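Local atomic coordinates of nicotinate phosphoribosyltransferase (PDB entry 1VLP), a protein that catalyses the first step of NAD synthesis from nicotinic acid, the ATP-dependent joining of nicotinate to phosphoribosyl diphosphate to give nicotinate ribonucleotide. Residues W163-Q168 / Q200-Q205; E173-T178 / T367-D372. All blocks are in the same frame, centred on the assembly; numbering follows the deposited sequence.

Contact 1: W163-Q168 / Q200-Q205; sequences WDYENQ and QDLIMQ
The ring of Tyr165 meets Leu202 obliquely. Its CD1 lies 3.7 Å from CD1 of Leu202. One face of the same ring takes Trp163 CZ3, which sits 3.6 Å above the plane of the Tyr165 ring and is offset toward its rim. Tyr165 CE1 in turn lies at the edge of the Trp163 indole, in its plane. Tyr165 also makes a cation-pi contact with Lys198, and its hydroxyl is hydrogen-bonded to Ser196.

The Leu202 and Tyr165 side chains cross at about a right angle. Only the CD1 branch of Leu202 does the touching; it also comes 4.2 Å from Gln168 CB. No hydrogen bond joins the two segments; the direct contact is van der Waals. Gln168 and Ile203 run side by side, and Ile203 CG2 reaches 3.9 Å from Gln168 OE1. The Gln168 chain bends at chi2 (-61°), which folds its amide back beside Ile203; NE2 is hydrogen-bonded to the backbone O of Asp372.

The loop keeps its own shape. Residues Tyr165 to Gln168 form a type II beta turn, closed by a hydrogen bond from Gln168 N to Tyr165 O, 3.1 Å. Asp164 OD1 accepts from Glu166 N, an Asx turn.

The loop leads from helix 144-159 into helix 168-181, and its turn packs on helix 197-213. That helix also touches helices 228-234 and 367-370.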
loop_
_atom_site.group_PDB
_atom_site.type_symbol
_atom_site.label_atom_id
_atom_site.label_comp_id
_atom_site.label_asym_id
_atom_site.label_seq_id
_atom_site.Cartn_x
_atom_site.Cartn_y
_atom_site.Cartn_z
ATOM N N TRP A 163 24.014 0.750 -10.369
ATOM C CA TRP A 163 23.055 1.838 -10.394
ATOM C C TRP A 163 23.641 2.902 -9.493
ATOM O O TRP A 163 24.539 2.629 -8.701
ATOM C CB TRP A 163 21.682 1.397 -9.863
ATOM C CG TRP A 163 21.655 0.944 -8.404
ATOM C CD1 TRP A 163 21.914 -0.303 -7.937
ATOM C CD2 TRP A 163 21.364 1.746 -7.258
ATOM N NE1 TRP A 163 21.808 -0.330 -6.577
ATOM C CE2 TRP A 163 21.497 0.917 -6.125
ATOM C CE3 TRP A 163 21.000 3.101 -7.074
ATOM C CZ2 TRP A 163 21.271 1.375 -4.830
ATOM C CZ3 TRP A 163 20.760 3.554 -5.803
ATOM C CH2 TRP A 163 20.902 2.689 -4.679
ATOM N N ASP A 164 23.116 4.109 -9.584
ATOM C CA ASP A 164 23.484 5.161 -8.650
ATOM C C ASP A 164 22.335 6.181 -8.562
ATOM O O ASP A 164 21.248 5.964 -9.120
ATOM C CB ASP A 164 24.800 5.847 -9.066
ATOM C CG ASP A 164 24.707 6.546 -10.418
ATOM O OD1 ASP A 164 23.605 7.015 -10.802
ATOM O OD2 ASP A 164 25.744 6.619 -11.116
ATOM N N TYR A 165 22.564 7.264 -7.835
ATOM C CA TYR A 165 21.475 8.229 -7.548
ATOM C C TYR A 165 21.443 9.424 -8.472
ATOM O O TYR A 165 20.608 10.303 -8.305
ATOM C CB TYR A 165 21.567 8.729 -6.101
ATOM C CG TYR A 165 21.248 7.713 -5.048
ATOM C CD1 TYR A 165 19.943 7.435 -4.711
ATOM C CD2 TYR A 165 22.257 7.071 -4.334
ATOM C CE1 TYR A 165 19.620 6.509 -3.740
ATOM C CE2 TYR A 165 21.936 6.136 -3.325
ATOM C CZ TYR A 165 20.607 5.877 -3.036
ATOM O OH TYR A 165 20.241 4.992 -2.073
ATOM N N GLU A 166 22.301 9.441 -9.493
ATOM C CA GLU A 166 22.405 10.578 -10.377
ATOM C C GLU A 166 21.073 10.837 -11.030
ATOM O O GLU A 166 20.409 9.911 -11.489
ATOM C CB GLU A 166 23.463 10.348 -11.439
ATOM C CG GLU A 166 24.880 10.270 -10.827
ATOM C CD GLU A 166 25.272 11.538 -10.046
ATOM O OE1 GLU A 166 25.414 12.620 -10.683
ATOM O OE2 GLU A 166 25.419 11.440 -8.799
ATOM N N ASN A 167 20.692 12.105 -10.998
ATOM C CA ASN A 167 19.488 12.617 -11.643
ATOM C C ASN A 167 18.148 12.145 -11.053
ATOM O O ASN A 167 17.100 12.395 -11.673
ATOM C CB ASN A 167 19.520 12.349 -13.143
ATOM C CG ASN A 167 20.687 13.058 -13.834
ATOM O OD1 ASN A 167 20.817 14.291 -13.745
ATOM N ND2 ASN A 167 21.561 12.283 -14.483
ATOM N N GLN A 168 18.164 11.463 -9.898
ATOM C CA GLN A 168 16.905 10.996 -9.253
ATOM C C GLN A 168 16.012 12.184 -8.879
ATOM O O GLN A 168 14.801 12.244 -9.205
ATOM C CB GLN A 168 17.199 10.147 -8.021
ATOM C CG GLN A 168 17.605 8.706 -8.371
ATOM C CD GLN A 168 16.497 7.982 -9.117
ATOM O OE1 GLN A 168 15.351 8.075 -8.682
ATOM N NE2 GLN A 168 16.832 7.233 -10.216
ATOM N N GLN A 200 13.691 7.435 -1.966
ATOM C CA GLN A 200 12.394 8.067 -1.735
ATOM C C GLN A 200 12.540 9.528 -1.263
ATOM O O GLN A 200 11.826 10.392 -1.734
ATOM C CB GLN A 200 11.539 7.219 -0.783
ATOM C CG GLN A 200 10.091 7.754 -0.571
ATOM C CD GLN A 200 9.230 6.765 0.179
ATOM O OE1 GLN A 200 9.732 6.081 1.022
ATOM N NE2 GLN A 200 7.904 6.754 -0.071
ATOM N N ASP A 201 13.475 9.798 -0.364
ATOM C CA ASP A 201 13.751 11.167 0.044
ATOM C C ASP A 201 14.139 12.104 -1.125
ATOM O O ASP A 201 13.679 13.254 -1.217
ATOM C CB ASP A 201 14.816 11.191 1.116
ATOM C CG ASP A 201 15.041 12.600 1.652
ATOM O OD1 ASP A 201 14.141 13.131 2.355
ATOM O OD2 ASP A 201 16.089 13.157 1.345
ATOM N N LEU A 202 14.965 11.590 -2.042
ATOM C CA LEU A 202 15.357 12.391 -3.204
ATOM C C LEU A 202 14.186 12.672 -4.120
ATOM O O LEU A 202 14.064 13.783 -4.613
ATOM C CB LEU A 202 16.478 11.722 -3.992
ATOM C CG LEU A 202 17.851 11.756 -3.353
ATOM C CD1 LEU A 202 18.735 10.842 -4.178
ATOM C CD2 LEU A 202 18.338 13.187 -3.294
ATOM N N ILE A 203 13.307 11.693 -4.347
ATOM C CA ILE A 203 12.120 11.930 -5.180
ATOM C C ILE A 203 11.117 12.876 -4.486
ATOM O O ILE A 203 10.502 13.701 -5.140
ATOM C CB ILE A 203 11.546 10.637 -5.816
ATOM C CG1 ILE A 203 10.823 9.778 -4.815
ATOM C CG2 ILE A 203 12.633 9.906 -6.589
ATOM C CD1 ILE A 203 9.407 10.235 -4.558
HETATM N N MSE A 204 11.053 12.836 -3.161
HETATM C CA MSE A 204 10.244 13.811 -2.411
HETATM C C MSE A 204 10.773 15.222 -2.653
HETATM O O MSE A 204 10.005 16.170 -2.903
HETATM C CB MSE A 204 10.237 13.505 -0.912
HETATM C CG MSE A 204 9.351 12.333 -0.456
HETATM SE SE MSE A 204 7.468 12.510 -1.008
HETATM C CE MSE A 204 7.044 14.214 -0.034
ATOM N N GLN A 205 12.090 15.370 -2.554
ATOM C CA GLN A 205 12.783 16.633 -2.931
ATOM C C GLN A 205 12.417 17.124 -4.311
ATOM O O GLN A 205 12.108 18.331 -4.477
ATOM C CB GLN A 205 14.301 16.495 -2.772
ATOM C CG GLN A 205 14.739 16.383 -1.344
ATOM C CD GLN A 205 16.269 16.311 -1.246
ATOM O OE1 GLN A 205 16.947 17.096 -1.889
ATOM N NE2 GLN A 205 16.796 15.353 -0.486
#

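Contact 2: E173-T178 / T367-D372. With PO4 (phosphate ion), chain E.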
loop_
_atom_site.group_PDB
_atom_site.type_symbol
_atom_site.label_atom_id
_atom_site.label_comp_id
_atom_site.label_asym_id
_atom_site.label_seq_id
_atom_site.Cartn_x
_atom_site.Cartn_y
_atom_site.Cartn_z
ATOM N N GLU A 173 11.217 15.501 -10.350
ATOM C CA GLU A 173 10.763 16.865 -10.607
ATOM C C GLU A 173 10.083 17.013 -11.970
ATOM O O GLU A 173 8.975 17.577 -12.071
ATOM C CB GLU A 173 11.922 17.828 -10.497
ATOM C CG GLU A 173 11.491 19.270 -10.629
ATOM C CD GLU A 173 12.661 20.253 -10.772
ATOM O OE1 GLU A 173 13.835 19.844 -10.914
ATOM O OE2 GLU A 173 12.389 21.466 -10.760
ATOM N N LYS A 174 10.702 16.448 -12.992
ATOM C CA LYS A 174 10.142 16.467 -14.348
ATOM C C LYS A 174 8.815 15.750 -14.427
ATOM O O LYS A 174 7.897 16.238 -15.085
ATOM C CB LYS A 174 11.137 15.871 -15.360
ATOM C CG LYS A 174 10.550 15.722 -16.738
ATOM C CD LYS A 174 11.584 15.425 -17.788
ATOM C CE LYS A 174 10.990 15.344 -19.206
ATOM N NZ LYS A 174 12.029 14.660 -20.053
ATOM N N LYS A 175 8.699 14.591 -13.757
ATOM C CA LYS A 175 7.440 13.850 -13.718
ATOM C C LYS A 175 6.364 14.711 -13.070
ATOM O O LYS A 175 5.297 14.901 -13.631
ATOM C CB LYS A 175 7.580 12.538 -12.962
ATOM C CG LYS A 175 8.508 11.565 -13.701
ATOM C CD LYS A 175 8.668 10.293 -12.902
ATOM C CE LYS A 175 9.646 9.358 -13.532
ATOM N NZ LYS A 175 9.909 8.168 -12.625
ATOM N N ALA A 176 6.676 15.248 -11.901
ATOM C CA ALA A 176 5.735 16.073 -11.173
ATOM C C ALA A 176 5.280 17.276 -12.025
ATOM O O ALA A 176 4.101 17.583 -12.081
ATOM C CB ALA A 176 6.338 16.504 -9.887
ATOM N N GLU A 177 6.203 17.897 -12.721
ATOM C CA GLU A 177 5.875 19.071 -13.515
ATOM C C GLU A 177 4.951 18.713 -14.640
ATOM O O GLU A 177 4.050 19.462 -14.941
ATOM C CB GLU A 177 7.140 19.746 -14.006
ATOM C CG GLU A 177 7.931 20.375 -12.842
ATOM C CD GLU A 177 9.082 21.250 -13.263
ATOM O OE1 GLU A 177 9.363 21.324 -14.481
ATOM O OE2 GLU A 177 9.674 21.897 -12.349
ATOM N N THR A 178 5.157 17.561 -15.272
ATOM C CA THR A 178 4.227 17.128 -16.313
ATOM C C THR A 178 2.829 16.904 -15.764
ATOM O O THR A 178 1.809 17.311 -16.364
ATOM C CB THR A 178 4.759 15.897 -17.040
ATOM O OG1 THR A 178 6.044 16.209 -17.594
ATOM C CG2 THR A 178 3.827 15.453 -18.172
ATOM N N THR A 367 5.799 2.738 -7.360
ATOM C CA THR A 367 7.123 2.265 -7.833
ATOM C C THR A 367 7.755 3.105 -8.925
ATOM O O THR A 367 8.963 3.278 -8.936
ATOM C CB THR A 367 7.043 0.790 -8.266
ATOM O OG1 THR A 367 6.446 0.062 -7.181
ATOM C CG2 THR A 367 8.415 0.227 -8.538
ATOM N N ASN A 368 6.959 3.689 -9.816
ATOM C CA ASN A 368 7.541 4.539 -10.820
ATOM C C ASN A 368 8.273 5.735 -10.225
ATOM O O ASN A 368 9.211 6.231 -10.832
ATOM C CB ASN A 368 6.477 4.993 -11.807
ATOM C CG ASN A 368 7.059 5.788 -12.926
ATOM O OD1 ASN A 368 7.056 7.004 -12.899
ATOM N ND2 ASN A 368 7.564 5.102 -13.927
ATOM N N PHE A 369 7.821 6.226 -9.059
ATOM C CA PHE A 369 8.515 7.319 -8.405
ATOM C C PHE A 369 9.822 6.856 -7.719
ATOM O O PHE A 369 10.871 7.447 -7.898
ATOM C CB PHE A 369 7.626 8.061 -7.394
ATOM C CG PHE A 369 6.990 9.327 -7.936
ATOM C CD1 PHE A 369 7.768 10.309 -8.584
ATOM C CD2 PHE A 369 5.629 9.542 -7.810
ATOM C CE1 PHE A 369 7.172 11.501 -9.083
ATOM C CE2 PHE A 369 5.020 10.719 -8.323
ATOM C CZ PHE A 369 5.808 11.682 -8.982
ATOM N N THR A 370 9.726 5.820 -6.894
ATOM C CA THR A 370 10.794 5.469 -5.939
ATOM C C THR A 370 11.734 4.347 -6.412
ATOM O O THR A 370 12.686 4.003 -5.694
ATOM C CB THR A 370 10.152 5.028 -4.601
ATOM O OG1 THR A 370 9.308 3.890 -4.862
ATOM C CG2 THR A 370 9.365 6.215 -4.031
ATOM N N ASN A 371 11.445 3.735 -7.564
ATOM C CA ASN A 371 12.293 2.690 -8.111
ATOM C C ASN A 371 12.355 2.701 -9.640
ATOM O O ASN A 371 12.098 1.699 -10.301
ATOM C CB ASN A 371 11.937 1.296 -7.499
ATOM C CG ASN A 371 13.133 0.382 -7.392
ATOM O OD1 ASN A 371 14.072 0.516 -8.158
ATOM N ND2 ASN A 371 13.062 -0.604 -6.509
ATOM N N ASP A 372 12.769 3.864 -10.171
ATOM C CA ASP A 372 12.958 4.115 -11.583
ATOM C C ASP A 372 14.433 4.477 -11.821
ATOM O O ASP A 372 14.800 5.649 -11.744
ATOM C CB ASP A 372 12.009 5.244 -12.062
ATOM C CG ASP A 372 12.111 5.490 -13.574
ATOM O OD1 ASP A 372 12.764 4.676 -14.260
ATOM O OD2 ASP A 372 11.558 6.482 -14.095
HETATM P P PO4 E . 2.735 0.470 -7.817
HETATM O O1 PO4 E . 3.216 1.271 -6.637
HETATM O O2 PO4 E . 3.487 0.741 -9.090
HETATM O O3 PO4 E . 2.930 -1.032 -7.564
HETATM O O4 PO4 E . 1.247 0.635 -8.049
HETATM O O HOH W 1 11.101 9.065 -10.215
#
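Lys175 runs out from helix 168-181 and crosses both Asn368 and Asp372 obliquely. Its CG lies anti to the carbonyl carbon (chi1 -66°), and the chain is extended beyond it, which carries NZ across to segment 367-372. NZ forms a salt bridge with Asp372 OD2 at 2.8 Å, in the loop just after the short helix, on the anti lone pair of that oxygen. It also donates to Asn368 OD1 at 3.1 Å, from well above the carbonyl plane (59° out of it). A water accepts from NZ at 2.8 Å and probably donates to Phe369 O, also 2.8 Å away. Nearer the backbone, Lys175 CB packs obliquely against Phe369 CE1 at 4.0 Å.

With an alanine here in place of Lys175, the Asp372 carboxylate would probably lose its positive mate and Asn368 OD1 this donor.

At the start of the short helix, Thr367 N donates to O1 of a phosphate ion at 3.1 Å, and Ser341 N binds the same ion, which probably comes from the crystallisation liquor. Thr367 is inferred to bind 5-phospho-alpha-D-ribose 1-diphosphate. The chemistry thus implies a charged tie between helix 168-181 and the segment that carries this residue, with an apolar contact at the base of the lysine.

Both contacts are partly buried, and neither lies at the centre of the chain: contact 1 is about 21 Å from it and contact 2 about 17 Å, centre to centre. They share helix 168-181, whose first residue, Gln168, belongs to contact 1 and whose later turns serve contact 2. Their chemistry differs. Contact 1 is mostly apolar and has no hydrogen bond across its segments, whereas contact 2 relies on a lysine, a carboxylate and water, close to a bound phosphate ion. The two also touch, through Gln168 and Asp372, and Ile203 packs against Phe369 and Thr370. Helix 197-213 therefore reaches segment 367-372, which carries Thr367, directly.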